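Side-chain contact in 3-carboxy-cis,cis-muconate cycloisomerase (Pseudomonas putida, PDB 1RE5), which is a cycloisomerase of the largely helical lyase family that includes adenylosuccinate lyase, here assembled from four chains: residues D[20-25]-D[57-62]. Residues are numbered along the deposited sequence; the frame is centred on the assembly and turned at random.
Sequences SDRGRL and CQAERY
Leu25 and Ala59 bring the backbones closest, 5.7 Å between their CA atoms, where the first turn of helix 21-40 meets the short 3-10 segment 59-61 in the loop between helices 47-56 and 64-74. This is helix-to-loop packing within the helical lyase fold, and no hydrogen bond joins the two segments. The contact turns on one methyl group. Ala59 CB points at the helix and sits 3.7 Å from Arg22 O, with Arg22 CG and Leu25 CB beside it; alanine suits the place because its single carbon lets the two backbones approach. Leu25 adds its own CB, 4.0 Å from Ala59 CB, while its side chain also packs on Thr64 and on Leu5 of the second subunit. Arg22 contributes its aliphatic part: with CG anti to the backbone N (chi1 -171°), that methylene lies against the alanine, and the chain then bends so that NH1 forms a salt bridge with Glu17. Gln26, which follows Leu25, uses both ends of its amide on the loop, OE1 accepting from Ala59 N and NE2 donating to Cys57 O. At the helix start, Ser20 is the N-cap, its short hydroxyl accepting from Gly23 N, which the first turn leaves without a helical carbonyl partner. Glu60 runs alongside Arg22 without a salt bridge between them: its OE2 stays 4.8 Å from Arg22 NE and comes nearest at Arg22 CG, 4.1 Å away.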
loop_
_atom_site.group_PDB
_atom_site.type_symbol
_atom_site.label_atom_id
_atom_site.label_comp_id
_atom_site.label_asym_id
_atom_site.label_seq_id
_atom_site.Cartn_x
_atom_site.Cartn_y
_atom_site.Cartn_z
ATOM N N SER D 20 13.475 -8.241 -19.683
ATOM C CA SER D 20 13.136 -9.552 -20.205
ATOM C C SER D 20 14.215 -10.446 -19.639
ATOM O O SER D 20 15.186 -9.955 -19.051
ATOM C CB SER D 20 13.229 -9.544 -21.727
ATOM O OG SER D 20 14.521 -9.118 -22.141
ATOM N N ASP D 21 14.066 -11.752 -19.803
ATOM C CA ASP D 21 15.091 -12.646 -19.294
ATOM C C ASP D 21 16.431 -12.321 -19.943
ATOM O O ASP D 21 17.467 -12.267 -19.279
ATOM C CB ASP D 21 14.710 -14.086 -19.581
ATOM C CG ASP D 21 13.498 -14.509 -18.812
ATOM O OD1 ASP D 21 13.491 -14.275 -17.579
ATOM O OD2 ASP D 21 12.567 -15.068 -19.435
ATOM N N ARG D 22 16.394 -12.087 -21.247
ATOM C CA ARG D 22 17.593 -11.777 -21.994
ATOM C C ARG D 22 18.283 -10.557 -21.398
ATOM O O ARG D 22 19.498 -10.564 -21.191
ATOM C CB ARG D 22 17.225 -11.510 -23.449
ATOM C CG ARG D 22 18.404 -11.376 -24.404
ATOM C CD ARG D 22 18.296 -10.070 -25.169
ATOM N NE ARG D 22 18.830 -8.948 -24.395
ATOM C CZ ARG D 22 18.283 -7.737 -24.349
ATOM N NH1 ARG D 22 17.174 -7.482 -25.023
ATOM N NH2 ARG D 22 18.858 -6.771 -23.642
ATOM N N GLY D 23 17.505 -9.515 -21.113
ATOM C CA GLY D 23 18.070 -8.297 -20.554
ATOM C C GLY D 23 18.666 -8.500 -19.179
ATOM O O GLY D 23 19.714 -7.945 -18.840
ATOM N N ARG D 24 17.988 -9.305 -18.378
ATOM C CA ARG D 24 18.444 -9.593 -17.027
ATOM C C ARG D 24 19.785 -10.341 -17.094
ATOM O O ARG D 24 20.768 -9.945 -16.457
ATOM C CB ARG D 24 17.380 -10.431 -16.314
ATOM C CG ARG D 24 17.707 -10.785 -14.896
ATOM C CD ARG D 24 16.441 -11.175 -14.177
ATOM N NE ARG D 24 15.946 -10.098 -13.322
ATOM C CZ ARG D 24 14.694 -10.019 -12.884
ATOM N NH1 ARG D 24 13.812 -10.947 -13.229
ATOM N NH2 ARG D 24 14.332 -9.028 -12.085
ATOM N N LEU D 25 19.806 -11.419 -17.880
ATOM C CA LEU D 25 20.999 -12.227 -18.074
ATOM C C LEU D 25 22.144 -11.362 -18.590
ATOM O O LEU D 25 23.233 -11.353 -18.019
ATOM C CB LEU D 25 20.714 -13.350 -19.078
ATOM C CG LEU D 25 20.421 -14.762 -18.559
ATOM C CD1 LEU D 25 20.012 -14.756 -17.082
ATOM C CD2 LEU D 25 19.338 -15.369 -19.411
ATOM N N CYS D 57 30.102 -14.329 -22.573
ATOM C CA CYS D 57 29.189 -13.389 -21.928
ATOM C C CYS D 57 28.137 -12.816 -22.887
ATOM O O CYS D 57 28.020 -11.601 -23.059
ATOM C CB CYS D 57 29.982 -12.257 -21.266
ATOM S SG CYS D 57 30.849 -12.769 -19.751
ATOM N N GLN D 58 27.380 -13.716 -23.507
ATOM C CA GLN D 58 26.315 -13.353 -24.426
ATOM C C GLN D 58 25.064 -14.141 -23.985
ATOM O O GLN D 58 25.069 -15.372 -23.951
ATOM C CB GLN D 58 26.720 -13.706 -25.863
ATOM N N ALA D 59 24.002 -13.420 -23.628
ATOM C CA ALA D 59 22.756 -14.034 -23.156
ATOM C C ALA D 59 22.219 -15.145 -24.044
ATOM O O ALA D 59 21.712 -16.152 -23.555
ATOM C CB ALA D 59 21.678 -12.964 -22.978
ATOM N N GLU D 60 22.327 -14.955 -25.349
ATOM C CA GLU D 60 21.838 -15.921 -26.327
ATOM C C GLU D 60 22.345 -17.346 -26.095
ATOM O O GLU D 60 21.638 -18.323 -26.361
ATOM C CB GLU D 60 22.247 -15.473 -27.733
ATOM C CG GLU D 60 21.819 -14.045 -28.115
ATOM C CD GLU D 60 22.424 -12.952 -27.214
ATOM O OE1 GLU D 60 23.657 -12.977 -26.983
ATOM O OE2 GLU D 60 21.667 -12.061 -26.746
ATOM N N ARG D 61 23.570 -17.466 -25.592
ATOM C CA ARG D 61 24.186 -18.772 -25.369
ATOM C C ARG D 61 23.640 -19.584 -24.198
ATOM O O ARG D 61 24.078 -20.715 -23.978
ATOM C CB ARG D 61 25.713 -18.600 -25.213
ATOM N N TYR D 62 22.679 -19.035 -23.459
ATOM C CA TYR D 62 22.157 -19.750 -22.297
ATOM C C TYR D 62 20.697 -20.160 -22.340
ATOM O O TYR D 62 19.891 -19.572 -23.054
ATOM C CB TYR D 62 22.442 -18.933 -21.044
ATOM C CG TYR D 62 23.911 -18.645 -20.890
ATOM C CD1 TYR D 62 24.487 -17.506 -21.457
ATOM C CD2 TYR D 62 24.742 -19.541 -20.214
ATOM C CE1 TYR D 62 25.855 -17.266 -21.350
ATOM C CE2 TYR D 62 26.112 -19.314 -20.107
ATOM C CZ TYR D 62 26.659 -18.178 -20.674
ATOM O OH TYR D 62 28.012 -17.974 -20.553
#